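Local coordinates for protein GH26A (Muricauda sp. MAR_2010_75, PDB 6Q75) that probably hydrolyses glycosidic bonds in polysaccharides as a family 26 glycoside hydrolase built on a beta/alpha barrel, at residues D192-V195 / K196-Q200; W299-W302 / I303-N307. One frame throughout, in Å; residues are numbered along the deposited sequence.

Interaction 1 of 2, residues D192-V195 / K196-Q200; sequences DGFV and KLWKQ
The carbonyl oxygen of Gly193, at the N-cap position of helix 194-208, is approached by two amides of the first helical turn. Lys196 N donates to Gly193 O at 3.0 Å, while the bond from Leu197 N to the same oxygen is weak. One residue on, the helical pattern is regular: Trp198 N meets Phe194 O at 2.9 Å, and Lys199 N follows on Val195 O.

The side chains repeat this four-residue spacing, which sets Phe194 and Trp198 on one side of the helix. They meet rim to rim, with ring planes 45° apart; Phe194 CZ comes to the edge of the indole at Trp198 CE3, 3.6 Å away, and neither ring lies over the other. Phe194 leaves with CG anti to the backbone N (chi1 -179°), a torsion that helps bring its CZ to the indole. Lys199 runs its aliphatic chain past the carbonyl of Val195, with CG 3.1 Å from Val195 O. The extended Lys196 lies alongside Asp192, and their charged ends form a long salt bridge, Asp192 OD1 to Lys196 NZ 4.0 Å.

Helices 132-138 and 144-165 cover Leu197, with Trp135 and Trp149 among its neighbours. Trp198 is buried, its NE1 bonded to Tyr243 O and its indole edge-to-face with Trp218 of strand 214-221, so this first turn packs helix 194-208 against the barrel.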
ATOM      1  N   ASP A 192      11.407  -1.589 -20.043  1.00 31.23           N
ATOM      2  CA  ASP A 192      11.110  -0.167 -20.062  1.00 32.38           C
ATOM      3  C   ASP A 192       9.714   0.137 -19.553  1.00 28.46           C
ATOM      4  O   ASP A 192       9.248   1.274 -19.689  1.00 26.08           O
ATOM      5  CB  ASP A 192      11.320   0.397 -21.469  1.00 38.39           C
ATOM      6  CG  ASP A 192      12.770   0.298 -21.914  1.00 43.98           C
ATOM      7  OD1 ASP A 192      13.665   0.348 -21.041  1.00 44.51           O
ATOM      8  OD2 ASP A 192      13.014   0.155 -23.130  1.00 47.37           O
ATOM      9  N   GLY A 193       9.044  -0.849 -18.944  1.00 26.42           N
ATOM     10  CA  GLY A 193       7.727  -0.616 -18.407  1.00 25.76           C
ATOM     11  C   GLY A 193       7.716  -0.295 -16.927  1.00 24.00           C
ATOM     12  O   GLY A 193       8.489   0.528 -16.445  1.00 22.72           O
ATOM     13  N   PHE A 194       6.821  -0.954 -16.201  1.00 21.36           N
ATOM     14  CA  PHE A 194       6.571  -0.583 -14.815  1.00 21.05           C
ATOM     15  C   PHE A 194       7.843  -0.620 -13.984  1.00 19.40           C
ATOM     16  O   PHE A 194       8.041   0.236 -13.114  1.00 20.51           O
ATOM     17  CB  PHE A 194       5.537  -1.516 -14.184  1.00 18.79           C
ATOM     18  CG  PHE A 194       5.220  -1.156 -12.769  1.00 18.24           C
ATOM     19  CD1 PHE A 194       4.358  -0.105 -12.495  1.00 19.56           C
ATOM     20  CD2 PHE A 194       5.824  -1.821 -11.711  1.00 19.32           C
ATOM     21  CE1 PHE A 194       4.056   0.248 -11.170  1.00 19.74           C
ATOM     22  CE2 PHE A 194       5.545  -1.472 -10.383  1.00 18.48           C
ATOM     23  CZ  PHE A 194       4.671  -0.440 -10.119  1.00 18.99           C
ATOM     24  N   VAL A 195       8.695  -1.624 -14.205  1.00 19.17           N
ATOM     25  CA  VAL A 195       9.832  -1.778 -13.294  1.00 22.18           C
ATOM     26  C   VAL A 195      10.734  -0.558 -13.374  1.00 24.12           C
ATOM     27  O   VAL A 195      11.415  -0.221 -12.399  1.00 22.60           O
ATOM     28  CB  VAL A 195      10.622  -3.077 -13.558  1.00 21.85           C
ATOM     29  CG1 VAL A 195       9.723  -4.303 -13.325  1.00 23.75           C
ATOM     30  CG2 VAL A 195      11.258  -3.078 -14.936  1.00 23.47           C
ATOM     31  N   LYS A 196      10.734   0.134 -14.519  1.00 24.80           N
ATOM     32  CA  LYS A 196      11.567   1.326 -14.645  1.00 24.69           C
ATOM     33  C   LYS A 196      10.942   2.516 -13.920  1.00 24.52           C
ATOM     34  O   LYS A 196      11.671   3.346 -13.354  1.00 25.04           O
ATOM     35  CB  LYS A 196      11.806   1.642 -16.124  1.00 23.28           C
ATOM     36  CG  LYS A 196      12.816   2.780 -16.345  1.00 25.68           C
ATOM     37  CD  LYS A 196      12.976   3.138 -17.812  1.00 28.90           C
ATOM     38  CE  LYS A 196      14.348   3.794 -18.059  1.00 34.90           C
ATOM     39  NZ  LYS A 196      14.736   3.873 -19.505  1.00 38.11           N
ATOM     40  N   LEU A 197       9.605   2.611 -13.919  1.00 19.72           N
ATOM     41  CA  LEU A 197       8.937   3.610 -13.093  1.00 20.11           C
ATOM     42  C   LEU A 197       9.207   3.364 -11.611  1.00 22.14           C
ATOM     43  O   LEU A 197       9.499   4.301 -10.860  1.00 20.42           O
ATOM     44  CB  LEU A 197       7.425   3.614 -13.371  1.00 20.44           C
ATOM     45  CG  LEU A 197       6.573   4.480 -12.428  1.00 19.99           C
ATOM     46  CD1 LEU A 197       7.046   5.946 -12.528  1.00 18.54           C
ATOM     47  CD2 LEU A 197       5.049   4.383 -12.751  1.00 18.13           C
ATOM     48  N   TRP A 198       9.091   2.110 -11.164  1.00 20.77           N
ATOM     49  CA  TRP A 198       9.340   1.798  -9.761  1.00 19.39           C
ATOM     50  C   TRP A 198      10.739   2.235  -9.346  1.00 20.54           C
ATOM     51  O   TRP A 198      10.927   2.890  -8.308  1.00 19.69           O
ATOM     52  CB  TRP A 198       9.162   0.301  -9.537  1.00 20.72           C
ATOM     53  CG  TRP A 198       9.308  -0.124  -8.106  1.00 20.51           C
ATOM     54  CD1 TRP A 198      10.461  -0.442  -7.443  1.00 21.54           C
ATOM     55  CD2 TRP A 198       8.246  -0.276  -7.165  1.00 18.73           C
ATOM     56  NE1 TRP A 198      10.171  -0.794  -6.137  1.00 19.43           N
ATOM     57  CE2 TRP A 198       8.819  -0.697  -5.947  1.00 19.48           C
ATOM     58  CE3 TRP A 198       6.860  -0.091  -7.234  1.00 18.64           C
ATOM     59  CZ2 TRP A 198       8.053  -0.945  -4.810  1.00 18.05           C
ATOM     60  CZ3 TRP A 198       6.105  -0.330  -6.096  1.00 19.77           C
ATOM     61  CH2 TRP A 198       6.705  -0.738  -4.903  1.00 18.88           C
ATOM     62  N   LYS A 199      11.741   1.892 -10.159  1.00 22.16           N
ATOM     63  CA  LYS A 199      13.117   2.222  -9.798  1.00 24.24           C
ATOM     64  C   LYS A 199      13.367   3.723  -9.834  1.00 24.45           C
ATOM     65  O   LYS A 199      14.151   4.240  -9.028  1.00 22.05           O
ATOM     66  CB  LYS A 199      14.084   1.501 -10.730  1.00 26.99           C
ATOM     67  CG  LYS A 199      14.020  -0.025 -10.640  1.00 28.39           C
ATOM     68  CD  LYS A 199      14.821  -0.608 -11.779  1.00 35.68           C
ATOM     69  CE  LYS A 199      14.401  -2.012 -12.159  1.00 39.43           C
ATOM     70  NZ  LYS A 199      15.153  -2.381 -13.404  1.00 41.23           N
ATOM     71  N   GLN A 200      12.710   4.434 -10.753  1.00 24.54           N
ATOM     72  CA  GLN A 200      12.861   5.888 -10.818  1.00 23.91           C
ATOM     73  C   GLN A 200      12.259   6.556  -9.585  1.00 21.13           C
ATOM     74  O   GLN A 200      12.832   7.508  -9.034  1.00 21.70           O
ATOM     75  CB  GLN A 200      12.218   6.432 -12.098  1.00 23.99           C
ATOM     76  CG  GLN A 200      12.531   7.895 -12.388  1.00 24.59           C
ATOM     77  CD  GLN A 200      12.002   8.321 -13.755  1.00 27.75           C
ATOM     78  OE1 GLN A 200      10.981   9.014 -13.862  1.00 30.80           O
ATOM     79  NE2 GLN A 200      12.666   7.873 -14.796  1.00 27.38           N
TER

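Interaction 2 of 2, residues W299-W302 / I303-N307; sequences WSNW and IETAN
Asn301 O and Trp302 O each collect two backbone or side-chain donors as the type II' turn Trp299-Trp302 runs into the short helix 302-305. Two amides share Asn301 O, those of Thr305 and Glu304, with Thr305 N at 2.9 Å from it. Trp302 O is met from opposite faces by Ala306 N, at 3.0 Å, and by Asn307 ND2, at 2.9 Å; the side-chain amide thus joins the backbone in closing the helix. Ile303 N adds a nearly straight bond to Ser300 O.

Among side chains, Asn301 and Glu304 are linked by a bond from Asn301 ND2 to Glu304 OE2 of 3.3 Å. It lies almost in the plane of the amide but strikes OE2 from above the carboxylate, the two planes standing 75° apart. Lys63 bonds both Asn301 OD1 and Glu304 OE1, so amide and carboxylate share one cation. Replacing Asn301 by an alanine is likely to leave Glu304 OE2 without its amide donor and take one oxygen partner from Lys63.

Trp302 carries the ring contacts. Its CD1 makes an apolar contact with Ala306 CB at 3.7 Å. Separately, Thr305 OG1 lies over one face of the indole, offset toward the rim; its place between the backbone N and the carbonyl carbon (chi1 64°) turns it to that face.

Ile303 packs on helices 59-68 and 309-316, Asn307 reaches Gly279 and Leu281 just beyond strand 273-278, and the whole turn carries the chain away from the end of barrel strand 293-299.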
ATOM      1  N   TRP A 299     -11.007  -1.829   2.856  1.00 15.66           N
ATOM      2  CA  TRP A 299     -11.138  -0.589   2.093  1.00 16.25           C
ATOM      3  C   TRP A 299     -12.313   0.223   2.620  1.00 18.44           C
ATOM      4  O   TRP A 299     -13.460  -0.073   2.307  1.00 19.26           O
ATOM      5  CB  TRP A 299     -11.332  -0.893   0.615  1.00 16.27           C
ATOM      6  CG  TRP A 299     -11.266   0.380  -0.203  1.00 16.66           C
ATOM      7  CD1 TRP A 299     -12.314   1.099  -0.691  1.00 20.05           C
ATOM      8  CD2 TRP A 299     -10.079   1.112  -0.543  1.00 16.89           C
ATOM      9  NE1 TRP A 299     -11.851   2.210  -1.370  1.00 20.24           N
ATOM     10  CE2 TRP A 299     -10.482   2.241  -1.283  1.00 19.28           C
ATOM     11  CE3 TRP A 299      -8.710   0.898  -0.326  1.00 19.52           C
ATOM     12  CZ2 TRP A 299      -9.560   3.178  -1.792  1.00 19.33           C
ATOM     13  CZ3 TRP A 299      -7.807   1.817  -0.830  1.00 19.42           C
ATOM     14  CH2 TRP A 299      -8.236   2.946  -1.553  1.00 21.47           C
ATOM     15  N   SER A 300     -12.032   1.276   3.385  1.00 17.53           N
ATOM     16  CA  SER A 300     -13.079   2.203   3.829  1.00 17.16           C
ATOM     17  C   SER A 300     -14.393   1.548   4.229  1.00 17.78           C
ATOM     18  O   SER A 300     -14.410   0.742   5.160  1.00 18.50           O
ATOM     19  CB  SER A 300     -13.313   3.249   2.752  1.00 17.41           C
ATOM     20  OG  SER A 300     -12.082   3.991   2.602  1.00 17.42           O
ATOM     21  N   ASN A 301     -15.509   1.910   3.582  1.00 18.15           N
ATOM     22  CA  ASN A 301     -16.784   1.423   4.118  1.00 18.20           C
ATOM     23  C   ASN A 301     -17.089  -0.006   3.716  1.00 17.89           C
ATOM     24  O   ASN A 301     -18.178  -0.496   4.049  1.00 19.98           O
ATOM     25  CB  ASN A 301     -17.970   2.325   3.717  1.00 20.96           C
ATOM     26  CG  ASN A 301     -19.179   2.158   4.667  1.00 23.33           C
ATOM     27  OD1 ASN A 301     -19.008   2.071   5.882  1.00 23.81           O
ATOM     28  ND2 ASN A 301     -20.393   2.099   4.107  1.00 24.61           N
ATOM     29  N   TRP A 302     -16.173  -0.708   3.040  1.00 17.24           N
ATOM     30  CA  TRP A 302     -16.370  -2.146   2.871  1.00 18.60           C
ATOM     31  C   TRP A 302     -16.383  -2.851   4.221  1.00 19.33           C
ATOM     32  O   TRP A 302     -16.902  -3.971   4.326  1.00 17.48           O
ATOM     33  CB  TRP A 302     -15.296  -2.727   1.952  1.00 19.69           C
ATOM     34  CG  TRP A 302     -15.602  -2.672   0.470  1.00 18.83           C
ATOM     35  CD1 TRP A 302     -15.745  -3.738  -0.370  1.00 19.63           C
ATOM     36  CD2 TRP A 302     -15.800  -1.497  -0.346  1.00 23.64           C
ATOM     37  NE1 TRP A 302     -16.019  -3.313  -1.648  1.00 21.41           N
ATOM     38  CE2 TRP A 302     -16.056  -1.940  -1.663  1.00 24.72           C
ATOM     39  CE3 TRP A 302     -15.795  -0.124  -0.087  1.00 22.09           C
ATOM     40  CZ2 TRP A 302     -16.297  -1.055  -2.718  1.00 24.31           C
ATOM     41  CZ3 TRP A 302     -16.030   0.753  -1.131  1.00 21.57           C
ATOM     42  CH2 TRP A 302     -16.281   0.282  -2.432  1.00 24.08           C
ATOM     43  N   ILE A 303     -15.881  -2.195   5.271  1.00 19.03           N
ATOM     44  CA  ILE A 303     -15.962  -2.756   6.613  1.00 20.01           C
ATOM     45  C   ILE A 303     -17.419  -2.996   7.004  1.00 20.32           C
ATOM     46  O   ILE A 303     -17.709  -3.872   7.815  1.00 21.81           O
ATOM     47  CB  ILE A 303     -15.227  -1.847   7.625  1.00 22.64           C
ATOM     48  CG1 ILE A 303     -15.033  -2.555   8.975  1.00 21.46           C
ATOM     49  CG2 ILE A 303     -15.976  -0.535   7.828  1.00 23.60           C
ATOM     50  CD1 ILE A 303     -14.168  -3.848   8.905  1.00 19.56           C
ATOM     51  N   GLU A 304     -18.349  -2.243   6.418  1.00 20.85           N
ATOM     52  CA  GLU A 304     -19.784  -2.386   6.646  1.00 24.11           C
ATOM     53  C   GLU A 304     -20.508  -3.026   5.473  1.00 24.35           C
ATOM     54  O   GLU A 304     -21.365  -3.894   5.676  1.00 24.34           O
ATOM     55  CB  GLU A 304     -20.380  -0.999   6.939  1.00 28.36           C
ATOM     56  CG  GLU A 304     -21.877  -0.823   6.726  1.00 30.07           C
ATOM     57  CD  GLU A 304     -22.328   0.593   7.094  1.00 34.89           C
ATOM     58  OE1 GLU A 304     -22.237   0.949   8.294  1.00 37.48           O
ATOM     59  OE2 GLU A 304     -22.777   1.348   6.198  1.00 34.72           O
ATOM     60  N   THR A 305     -20.156  -2.664   4.235  1.00 23.42           N
ATOM     61  CA  THR A 305     -20.945  -3.145   3.104  1.00 24.72           C
ATOM     62  C   THR A 305     -20.547  -4.540   2.641  1.00 22.99           C
ATOM     63  O   THR A 305     -21.347  -5.206   1.974  1.00 24.88           O
ATOM     64  CB  THR A 305     -20.840  -2.163   1.933  1.00 25.18           C
ATOM     65  OG1 THR A 305     -19.489  -2.126   1.488  1.00 21.01           O
ATOM     66  CG2 THR A 305     -21.253  -0.766   2.366  1.00 26.18           C
ATOM     67  N   ALA A 306     -19.337  -4.998   2.955  1.00 20.43           N
ATOM     68  CA  ALA A 306     -18.859  -6.292   2.493  1.00 20.87           C
ATOM     69  C   ALA A 306     -18.670  -7.280   3.630  1.00 22.01           C
ATOM     70  O   ALA A 306     -18.135  -8.371   3.404  1.00 22.88           O
ATOM     71  CB  ALA A 306     -17.529  -6.137   1.741  1.00 20.20           C
ATOM     72  N   ASN A 307     -19.065  -6.912   4.846  1.00 20.85           N
ATOM     73  CA  ASN A 307     -18.830  -7.740   6.021  1.00 19.85           C
ATOM     74  C   ASN A 307     -19.984  -7.534   6.982  1.00 23.59           C
ATOM     75  O   ASN A 307     -20.287  -6.393   7.340  1.00 24.09           O
ATOM     76  CB  ASN A 307     -17.517  -7.337   6.717  1.00 20.47           C
ATOM     77  CG  ASN A 307     -16.301  -7.576   5.860  1.00 20.76           C
ATOM     78  OD1 ASN A 307     -15.798  -8.723   5.721  1.00 22.01           O
ATOM     79  ND2 ASN A 307     -15.811  -6.507   5.264  1.00 18.02           N
TER

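How the interactions relate
Interactions 1 and 2 show the same economy at two points of one barrel: short-range bonds shape the start of one helix and the whole of another, very short one, and side chains from each tie it to its surroundings. They do not touch. Their centres are 33 Å apart, with nearest atoms about 15 Å apart, on opposite sides of the chain's centre, and segment 192-200 precedes 299-307 in sequence. Only interaction 2 borders a bound small molecule: the side chain of Trp299, stacked on His51, is about 3 Å from both a Tris and a glycerol, probably from the crystallisation liquor, consistent with a sugar-binding cleft at the strand ends. Interaction 1 opens a barrel helix, with Phe194 against the loop that follows strand 170-173.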